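Local coordinates for thiamine-binding periplasmic protein (Escherichia coli, PDB 2QRY), which captures thiamine, thiamine phosphate and thiamine diphosphate in the periplasm and serves the ThiBPQ ABC transporter that imports thiamine, at residues Asn88-Ala93 / Asp118-Phe123; Pro23-Tyr28 / Pro259-Lys264; Ala223-Glu228 / Asp232-Ala237. One frame throughout, in Å; residues are numbered along the deposited sequence.

Contact 1: Asn88-Ala93 / Asp118-Phe123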
loop_
_atom_site.group_PDB
_atom_site.type_symbol
_atom_site.label_atom_id
_atom_site.label_comp_id
_atom_site.label_asym_id
_atom_site.label_seq_id
_atom_site.Cartn_x
_atom_site.Cartn_y
_atom_site.Cartn_z
ATOM N N ASN A 88 -3.901 -6.411 5.228
ATOM C CA ASN A 88 -3.248 -6.792 6.475
ATOM C C ASN A 88 -3.827 -6.121 7.715
ATOM O O ASN A 88 -3.514 -6.517 8.839
ATOM C CB ASN A 88 -1.748 -6.485 6.405
ATOM C CG ASN A 88 -1.047 -7.250 5.303
ATOM O OD1 ASN A 88 -1.213 -8.465 5.167
ATOM N ND2 ASN A 88 -0.248 -6.544 4.513
ATOM N N LEU A 89 -4.672 -5.116 7.526
ATOM C CA LEU A 89 -5.237 -4.403 8.664
ATOM C C LEU A 89 -6.723 -4.653 8.872
ATOM O O LEU A 89 -7.308 -4.111 9.806
ATOM C CB LEU A 89 -5.017 -2.901 8.495
ATOM C CG LEU A 89 -3.588 -2.365 8.404
ATOM C CD1 LEU A 89 -3.629 -0.912 7.938
ATOM C CD2 LEU A 89 -2.904 -2.484 9.767
ATOM N N LEU A 90 -7.333 -5.462 8.005
ATOM C CA LEU A 90 -8.770 -5.747 8.091
ATOM C C LEU A 90 -9.281 -6.163 9.471
ATOM O O LEU A 90 -10.207 -5.555 10.002
ATOM C CB LEU A 90 -9.163 -6.825 7.083
ATOM C CG LEU A 90 -8.948 -6.537 5.597
ATOM C CD1 LEU A 90 -9.493 -7.714 4.782
ATOM C CD2 LEU A 90 -9.648 -5.245 5.201
ATOM N N ASP A 91 -8.685 -7.200 10.041
ATOM C CA ASP A 91 -9.102 -7.691 11.346
ATOM C C ASP A 91 -9.034 -6.569 12.378
ATOM O O ASP A 91 -9.992 -6.319 13.115
ATOM C CB ASP A 91 -8.193 -8.841 11.778
ATOM C CG ASP A 91 -8.842 -9.744 12.802
ATOM O OD1 ASP A 91 -9.730 -10.534 12.411
ATOM O OD2 ASP A 91 -8.469 -9.665 13.995
ATOM N N ALA A 92 -7.884 -5.902 12.419
ATOM C CA ALA A 92 -7.644 -4.804 13.349
ATOM C C ALA A 92 -8.690 -3.707 13.188
ATOM O O ALA A 92 -9.189 -3.168 14.180
ATOM C CB ALA A 92 -6.253 -4.235 13.126
ATOM N N ALA A 93 -9.023 -3.389 11.939
ATOM C CA ALA A 93 -10.012 -2.354 11.645
ATOM C C ALA A 93 -11.420 -2.736 12.107
ATOM O O ALA A 93 -12.066 -1.974 12.824
ATOM C CB ALA A 93 -10.029 -2.046 10.148
ATOM N N ASP A 118 -17.932 -7.664 3.788
ATOM C CA ASP A 118 -19.073 -6.753 3.825
ATOM C C ASP A 118 -18.718 -5.305 4.154
ATOM O O ASP A 118 -19.496 -4.388 3.867
ATOM C CB ASP A 118 -20.098 -7.267 4.842
ATOM N N THR A 119 -17.539 -5.098 4.736
ATOM C CA THR A 119 -17.124 -3.761 5.147
ATOM C C THR A 119 -16.089 -3.034 4.287
ATOM O O THR A 119 -16.327 -1.916 3.825
ATOM C CB THR A 119 -16.595 -3.809 6.596
ATOM O OG1 THR A 119 -17.597 -4.383 7.446
ATOM C CG2 THR A 119 -16.240 -2.403 7.095
ATOM N N PHE A 120 -14.939 -3.666 4.085
ATOM C CA PHE A 120 -13.853 -3.054 3.324
ATOM C C PHE A 120 -13.861 -3.376 1.828
ATOM O O PHE A 120 -13.822 -4.536 1.422
ATOM C CB PHE A 120 -12.528 -3.453 3.972
ATOM C CG PHE A 120 -12.492 -3.179 5.447
ATOM C CD1 PHE A 120 -12.363 -1.879 5.922
ATOM C CD2 PHE A 120 -12.684 -4.205 6.361
ATOM C CE1 PHE A 120 -12.432 -1.600 7.287
ATOM C CE2 PHE A 120 -12.755 -3.941 7.730
ATOM C CZ PHE A 120 -12.631 -2.635 8.191
ATOM N N VAL A 121 -13.901 -2.323 1.021
ATOM C CA VAL A 121 -13.933 -2.443 -0.429
ATOM C C VAL A 121 -12.564 -2.189 -1.068
ATOM O O VAL A 121 -11.954 -1.138 -0.867
ATOM C CB VAL A 121 -14.937 -1.433 -1.036
ATOM C CG1 VAL A 121 -15.115 -1.700 -2.521
ATOM C CG2 VAL A 121 -16.266 -1.516 -0.308
ATOM N N PRO A 122 -12.065 -3.155 -1.850
ATOM C CA PRO A 122 -10.764 -2.975 -2.498
ATOM C C PRO A 122 -10.861 -1.960 -3.629
ATOM O O PRO A 122 -11.916 -1.818 -4.251
ATOM C CB PRO A 122 -10.445 -4.367 -3.041
ATOM C CG PRO A 122 -11.200 -5.274 -2.151
ATOM C CD PRO A 122 -12.511 -4.554 -1.954
ATOM N N PHE A 123 -9.765 -1.254 -3.894
ATOM C CA PHE A 123 -9.739 -0.298 -4.990
ATOM C C PHE A 123 -8.510 -0.512 -5.875
ATOM O O PHE A 123 -8.433 0.024 -6.979
ATOM C CB PHE A 123 -9.851 1.152 -4.477
ATOM C CG PHE A 123 -8.694 1.625 -3.634
ATOM C CD1 PHE A 123 -7.514 2.066 -4.226
ATOM C CD2 PHE A 123 -8.822 1.721 -2.250
ATOM C CE1 PHE A 123 -6.490 2.603 -3.456
ATOM C CE2 PHE A 123 -7.803 2.257 -1.471
ATOM C CZ PHE A 123 -6.639 2.699 -2.073
#
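Phe120, whose ring packs on Leu90 and Ala93, is held at its backbone by Asn117. OD1 of Asn117 accepts hydrogen bonds from the N-H groups of both Thr119 and Phe120. The first of these closes an Asx turn just ahead of strand 121-133. The contact itself is apolar. At one end of the Phe120 ring, Leu90 CD2 lies 3.4 Å from Phe120 CD2. The same methyl is 3.6 Å from Phe120 CB, so it sits at the root of the ring. At the far end, Ala93 CB meets Phe120 CZ at 3.3 Å. Both methyls approach the ring obliquely. Leu90 and Phe120 run past each other in opposite directions. In Phe120, CG stands anti to the carbonyl carbon (chi1 -52°), which sends the ring out to the helix. Thr119 CG2 lies 3.7 Å above the Phe120 ring plane, over its centre. Leu90 and Ala93 occupy neighbouring turns of one helical face. The backbone bond from Ala93 N to Leu89 O, 2.8 Å, joins these turns. In this alpha/beta solute-binding fold, helix 90-96 packs at the approach to strand 121-133, near the thiamine site but not in it. Phe99 meets the Phe120 ring edge-to-face. Around the contact, helix 310-328 touches Leu90 through Pro310, while strand 243-252, antiparallel to strand 121-133, lays Val249 and Ala251 against Phe120.

Contact 2: Pro23-Tyr28 / Pro259-Lys264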
loop_
_atom_site.group_PDB
_atom_site.type_symbol
_atom_site.label_atom_id
_atom_site.label_comp_id
_atom_site.label_asym_id
_atom_site.label_seq_id
_atom_site.Cartn_x
_atom_site.Cartn_y
_atom_site.Cartn_z
ATOM N N PRO A 23 -22.922 19.404 0.048
ATOM C CA PRO A 23 -22.608 18.636 1.255
ATOM C C PRO A 23 -21.180 18.099 1.106
ATOM O O PRO A 23 -20.750 17.775 -0.002
ATOM C CB PRO A 23 -23.657 17.529 1.242
ATOM C CG PRO A 23 -23.909 17.325 -0.225
ATOM C CD PRO A 23 -23.976 18.741 -0.740
ATOM N N VAL A 24 -20.449 18.010 2.212
ATOM C CA VAL A 24 -19.065 17.537 2.177
ATOM C C VAL A 24 -18.900 16.057 2.524
ATOM O O VAL A 24 -19.601 15.517 3.381
ATOM C CB VAL A 24 -18.184 18.347 3.151
ATOM C CG1 VAL A 24 -16.721 17.957 2.978
ATOM C CG2 VAL A 24 -18.372 19.831 2.915
ATOM N N LEU A 25 -17.965 15.405 1.843
ATOM C CA LEU A 25 -17.671 14.001 2.097
ATOM C C LEU A 25 -16.168 13.962 2.384
ATOM O O LEU A 25 -15.338 14.094 1.480
ATOM C CB LEU A 25 -18.032 13.153 0.870
ATOM C CG LEU A 25 -18.265 11.639 1.011
ATOM C CD1 LEU A 25 -16.968 10.882 0.909
ATOM C CD2 LEU A 25 -18.968 11.352 2.318
ATOM N N THR A 26 -15.829 13.810 3.658
ATOM C CA THR A 26 -14.439 13.787 4.099
ATOM C C THR A 26 -13.809 12.408 3.982
ATOM O O THR A 26 -14.282 11.449 4.584
ATOM C CB THR A 26 -14.340 14.276 5.559
ATOM O OG1 THR A 26 -14.815 15.625 5.630
ATOM C CG2 THR A 26 -12.901 14.227 6.056
ATOM N N VAL A 27 -12.733 12.318 3.208
ATOM C CA VAL A 27 -12.051 11.046 3.006
ATOM C C VAL A 27 -10.584 11.038 3.459
ATOM O O VAL A 27 -9.727 11.636 2.805
ATOM C CB VAL A 27 -12.091 10.638 1.515
ATOM C CG1 VAL A 27 -11.416 9.279 1.327
ATOM C CG2 VAL A 27 -13.539 10.603 1.017
ATOM N N TYR A 28 -10.304 10.357 4.571
ATOM C CA TYR A 28 -8.938 10.239 5.077
ATOM C C TYR A 28 -8.132 9.316 4.157
ATOM O O TYR A 28 -8.613 8.257 3.758
ATOM C CB TYR A 28 -8.922 9.634 6.483
ATOM C CG TYR A 28 -9.295 10.568 7.611
ATOM C CD1 TYR A 28 -9.648 11.896 7.371
ATOM C CD2 TYR A 28 -9.276 10.121 8.928
ATOM C CE1 TYR A 28 -9.973 12.753 8.421
ATOM C CE2 TYR A 28 -9.594 10.963 9.981
ATOM C CZ TYR A 28 -9.942 12.277 9.724
ATOM O OH TYR A 28 -10.254 13.109 10.773
ATOM N N PRO A 259 -23.963 8.939 5.605
ATOM C CA PRO A 259 -23.939 7.527 5.203
ATOM C C PRO A 259 -24.157 7.309 3.708
ATOM O O PRO A 259 -23.329 6.700 3.035
ATOM C CB PRO A 259 -25.069 6.906 6.024
ATOM C CG PRO A 259 -25.180 7.796 7.203
ATOM C CD PRO A 259 -25.008 9.170 6.615
ATOM N N GLU A 260 -25.274 7.814 3.198
ATOM C CA GLU A 260 -25.622 7.658 1.791
ATOM C C GLU A 260 -24.485 8.053 0.840
ATOM O O GLU A 260 -24.103 7.271 -0.034
ATOM C CB GLU A 260 -26.882 8.473 1.476
ATOM C CG GLU A 260 -27.612 8.024 0.222
ATOM C CD GLU A 260 -28.894 8.800 -0.029
ATOM O OE1 GLU A 260 -29.675 8.993 0.933
ATOM O OE2 GLU A 260 -29.127 9.205 -1.189
ATOM N N LEU A 261 -23.949 9.261 1.004
ATOM C CA LEU A 261 -22.853 9.722 0.155
ATOM C C LEU A 261 -21.643 8.805 0.295
ATOM O O LEU A 261 -21.064 8.369 -0.700
ATOM C CB LEU A 261 -22.432 11.141 0.532
ATOM C CG LEU A 261 -22.746 12.277 -0.438
ATOM C CD1 LEU A 261 -21.951 13.507 -0.019
ATOM C CD2 LEU A 261 -22.378 11.882 -1.856
ATOM N N ALA A 262 -21.259 8.529 1.538
ATOM C CA ALA A 262 -20.114 7.669 1.812
ATOM C C ALA A 262 -20.220 6.386 1.001
ATOM O O ALA A 262 -19.239 5.915 0.419
ATOM C CB ALA A 262 -20.050 7.332 3.303
ATOM N N GLN A 263 -21.424 5.830 0.965
ATOM C CA GLN A 263 -21.664 4.593 0.246
ATOM C C GLN A 263 -21.683 4.779 -1.267
ATOM O O GLN A 263 -21.339 3.859 -2.012
ATOM C CB GLN A 263 -22.957 3.965 0.760
ATOM C CG GLN A 263 -22.875 3.755 2.262
ATOM C CD GLN A 263 -24.105 3.123 2.874
ATOM O OE1 GLN A 263 -25.218 3.636 2.741
ATOM N NE2 GLN A 263 -23.908 2.004 3.568
ATOM N N LYS A 264 -22.073 5.963 -1.723
ATOM C CA LYS A 264 -22.084 6.219 -3.152
ATOM C C LYS A 264 -20.635 6.378 -3.594
ATOM O O LYS A 264 -20.285 6.106 -4.741
ATOM C CB LYS A 264 -22.895 7.479 -3.485
ATOM C CG LYS A 264 -24.376 7.346 -3.159
ATOM C CD LYS A 264 -25.257 8.134 -4.115
ATOM C CE LYS A 264 -25.087 9.638 -3.962
ATOM N NZ LYS A 264 -26.012 10.375 -4.882
#
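Leu25 and Leu261 lie alongside each other, pointing in roughly opposite directions, each with a methyl near the base of the other. Leu25 CD2 is 3.9 Å from Leu261 CB. In return, Leu261 CD1 is 4.0 Å from Leu25 CB. Leu25 carries its CG on the far side from its own backbone N (chi1 -160°), and its CD2 branch extends over the helix backbone. There Leu25 CD2 comes within 3.7 Å of Ala262 N and 4.3 Å of Ala262 CB. The CA atoms of Leu25 and Ala262 are 6.8 Å apart, and the short alanine side chain is consistent with this close approach. The strand-helix packing is that of an alpha/beta lobe of a periplasmic binding protein. Strand 24-29 lies between the parallel strands 54-59 and 81-86, and the start of helix 259-269 rests against it. Val81 of strand 81-86 and Arg252 of strand 243-252 also touch Ala262. At the outer end of the contact, the ring of Pro23 makes a looser approach, with its CG 4.3 Å from Leu261 CD1. Farther along the helix, Gln263 NE2 is hydrogen-bonded to the backbone O of Lys101.

Contact 3: Ala223-Glu228 / Asp232-Ala237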
loop_
_atom_site.group_PDB
_atom_site.type_symbol
_atom_site.label_atom_id
_atom_site.label_comp_id
_atom_site.label_asym_id
_atom_site.label_seq_id
_atom_site.Cartn_x
_atom_site.Cartn_y
_atom_site.Cartn_z
ATOM N N ALA A 223 6.826 1.272 -13.676
ATOM C CA ALA A 223 5.859 1.799 -14.631
ATOM C C ALA A 223 5.750 3.322 -14.546
ATOM O O ALA A 223 5.510 3.992 -15.559
ATOM C CB ALA A 223 4.496 1.163 -14.402
ATOM N N TYR A 224 5.909 3.879 -13.347
ATOM C CA TYR A 224 5.838 5.336 -13.215
ATOM C C TYR A 224 6.913 5.986 -14.078
ATOM O O TYR A 224 6.631 6.895 -14.862
ATOM C CB TYR A 224 6.058 5.796 -11.776
ATOM C CG TYR A 224 6.361 7.276 -11.711
ATOM C CD1 TYR A 224 5.351 8.218 -11.901
ATOM C CD2 TYR A 224 7.674 7.735 -11.558
ATOM C CE1 TYR A 224 5.635 9.581 -11.949
ATOM C CE2 TYR A 224 7.970 9.094 -11.605
ATOM C CZ TYR A 224 6.944 10.013 -11.804
ATOM O OH TYR A 224 7.226 11.360 -11.874
ATOM N N HIS A 225 8.148 5.521 -13.920
ATOM C CA HIS A 225 9.257 6.068 -14.677
ATOM C C HIS A 225 9.160 5.798 -16.175
ATOM O O HIS A 225 9.513 6.652 -16.989
ATOM C CB HIS A 225 10.577 5.538 -14.127
ATOM C CG HIS A 225 10.838 5.934 -12.706
ATOM N ND1 HIS A 225 10.447 5.162 -11.632
ATOM C CD2 HIS A 225 11.430 7.032 -12.182
ATOM C CE1 HIS A 225 10.790 5.769 -10.510
ATOM N NE2 HIS A 225 11.389 6.904 -10.816
ATOM N N ILE A 226 8.673 4.623 -16.550
ATOM C CA ILE A 226 8.542 4.300 -17.964
ATOM C C ILE A 226 7.595 5.270 -18.680
ATOM O O ILE A 226 7.987 5.943 -19.628
ATOM C CB ILE A 226 8.017 2.861 -18.165
ATOM C CG1 ILE A 226 9.019 1.854 -17.592
ATOM C CG2 ILE A 226 7.788 2.591 -19.652
ATOM C CD1 ILE A 226 8.557 0.399 -17.682
ATOM N N LEU A 227 6.353 5.349 -18.214
ATOM C CA LEU A 227 5.343 6.214 -18.829
ATOM C C LEU A 227 5.534 7.726 -18.650
ATOM O O LEU A 227 5.448 8.489 -19.616
ATOM C CB LEU A 227 3.941 5.837 -18.318
ATOM C CG LEU A 227 3.295 4.503 -18.725
ATOM C CD1 LEU A 227 3.900 3.332 -17.949
ATOM C CD2 LEU A 227 1.796 4.583 -18.455
ATOM N N GLU A 228 5.792 8.153 -17.417
ATOM C CA GLU A 228 5.945 9.570 -17.108
ATOM C C GLU A 228 7.284 10.212 -17.471
ATOM O O GLU A 228 7.330 11.397 -17.797
ATOM C CB GLU A 228 5.677 9.800 -15.620
ATOM C CG GLU A 228 4.301 9.366 -15.151
ATOM C CD GLU A 228 3.189 10.090 -15.881
ATOM O OE1 GLU A 228 3.334 11.308 -16.119
ATOM O OE2 GLU A 228 2.165 9.447 -16.204
ATOM N N ASP A 232 13.433 3.453 -18.542
ATOM C CA ASP A 232 13.212 2.075 -18.125
ATOM C C ASP A 232 14.440 1.503 -17.423
ATOM O O ASP A 232 14.678 0.295 -17.444
ATOM C CB ASP A 232 12.823 1.208 -19.326
ATOM C CG ASP A 232 13.984 0.944 -20.256
ATOM O OD1 ASP A 232 14.708 1.906 -20.595
ATOM O OD2 ASP A 232 14.169 -0.229 -20.652
ATOM N N ASN A 233 15.214 2.382 -16.791
ATOM C CA ASN A 233 16.405 1.962 -16.066
ATOM C C ASN A 233 16.065 1.487 -14.643
ATOM O O ASN A 233 16.860 0.788 -14.010
ATOM C CB ASN A 233 17.433 3.101 -16.020
ATOM C CG ASN A 233 16.883 4.365 -15.387
ATOM O OD1 ASN A 233 15.904 4.941 -15.868
ATOM N ND2 ASN A 233 17.515 4.806 -14.300
ATOM N N TYR A 234 14.887 1.857 -14.138
ATOM C CA TYR A 234 14.494 1.421 -12.800
ATOM C C TYR A 234 13.773 0.088 -12.886
ATOM O O TYR A 234 13.016 -0.154 -13.817
ATOM C CB TYR A 234 13.588 2.448 -12.114
ATOM C CG TYR A 234 14.293 3.740 -11.792
ATOM C CD1 TYR A 234 14.124 4.873 -12.594
ATOM C CD2 TYR A 234 15.194 3.811 -10.731
ATOM C CE1 TYR A 234 14.841 6.037 -12.350
ATOM C CE2 TYR A 234 15.923 4.973 -10.478
ATOM C CZ TYR A 234 15.745 6.078 -11.292
ATOM O OH TYR A 234 16.494 7.207 -11.064
ATOM N N ALA A 235 14.011 -0.778 -11.908
ATOM C CA ALA A 235 13.385 -2.084 -11.900
ATOM C C ALA A 235 13.105 -2.591 -10.499
ATOM O O ALA A 235 13.731 -2.170 -9.528
ATOM C CB ALA A 235 14.266 -3.080 -12.640
ATOM N N ALA A 236 12.142 -3.502 -10.411
ATOM C CA ALA A 236 11.760 -4.124 -9.154
ATOM C C ALA A 236 12.345 -5.527 -9.216
ATOM O O ALA A 236 12.046 -6.285 -10.142
ATOM C CB ALA A 236 10.239 -4.188 -9.037
ATOM N N ALA A 237 13.180 -5.870 -8.241
ATOM C CA ALA A 237 13.813 -7.185 -8.215
ATOM C C ALA A 237 12.803 -8.283 -7.910
ATOM O O ALA A 237 12.073 -8.218 -6.922
ATOM C CB ALA A 237 14.934 -7.200 -7.198
#
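His225 and Tyr234 form the tight half of this contact, while Ile226 and Asp232 form the loose half. The two rings have centroids 4.2 Å apart and planes inclined at 36°. This is an oblique aromatic pair. Tyr234 CD1 lies 3.4 Å above the His225 plane, offset toward the rim. In turn, His225 NE2 lies over one face of the tyrosine. On the opposite face of His225, Tyr224 CD2 sits 3.7 Å above the plane, over the ring centre. The imidazole is therefore held between two tyrosines. His225 CG points anti to its carbonyl carbon (chi1 -62°), and this swings the imidazole out beside Tyr234. The far face of Tyr234 meets an amide: Asn233 ND2 stands 3.5 Å above that plane, also toward the rim.

Helix 221-229 begins at Ser221, the last of the thiamine-binding residues Tyr218 to Ser221. A short turn then leads into strand 234-236, which pairs antiparallel with strand 121-133. Tyr224 touches the bound thiamin phosphate, and the His225 side chain lies about 5 Å from it. His225 packs against the pocket residue Tyr224, consistent with a second-shell place. Leu208 of helix 200-208 packs on both His225 and Tyr234.

Toward solvent the packing thins out. The CA atoms of Ile226 and Asp232 are only 5.2 Å apart, yet the side chains barely meet, with Ile226 CG1 4.2 Å from Asp232 CB. The exposed Asp232 turns its carboxylate away from the helix. OD2 makes a long, weak ion pair with Lys298 NZ, while the backbone O of Asp232 accepts a hydrogen bond from Lys134 NZ.

Contacts 1 and 2 are buried, whereas contact 3 is only partly so and has an exposed rim. All three reach the same mixed sheet. Contacts 1 and 3 use neighbouring strands in it, 121-133 and 234-236, but lie on opposite sides of the chain's centre, their own centres about 30 Å apart. Each sets a helix against a strand or its approach. None has a hydrogen bond between its segments. Contact 1 places a phenylalanine against aliphatic methyl groups, and the side chains that meet in contact 2 are all aliphatic. Contact 3, beside the ligand pocket, relies on polar aromatic rings. Contact 2 lies away from the annotated sites and joins distant parts of the sequence.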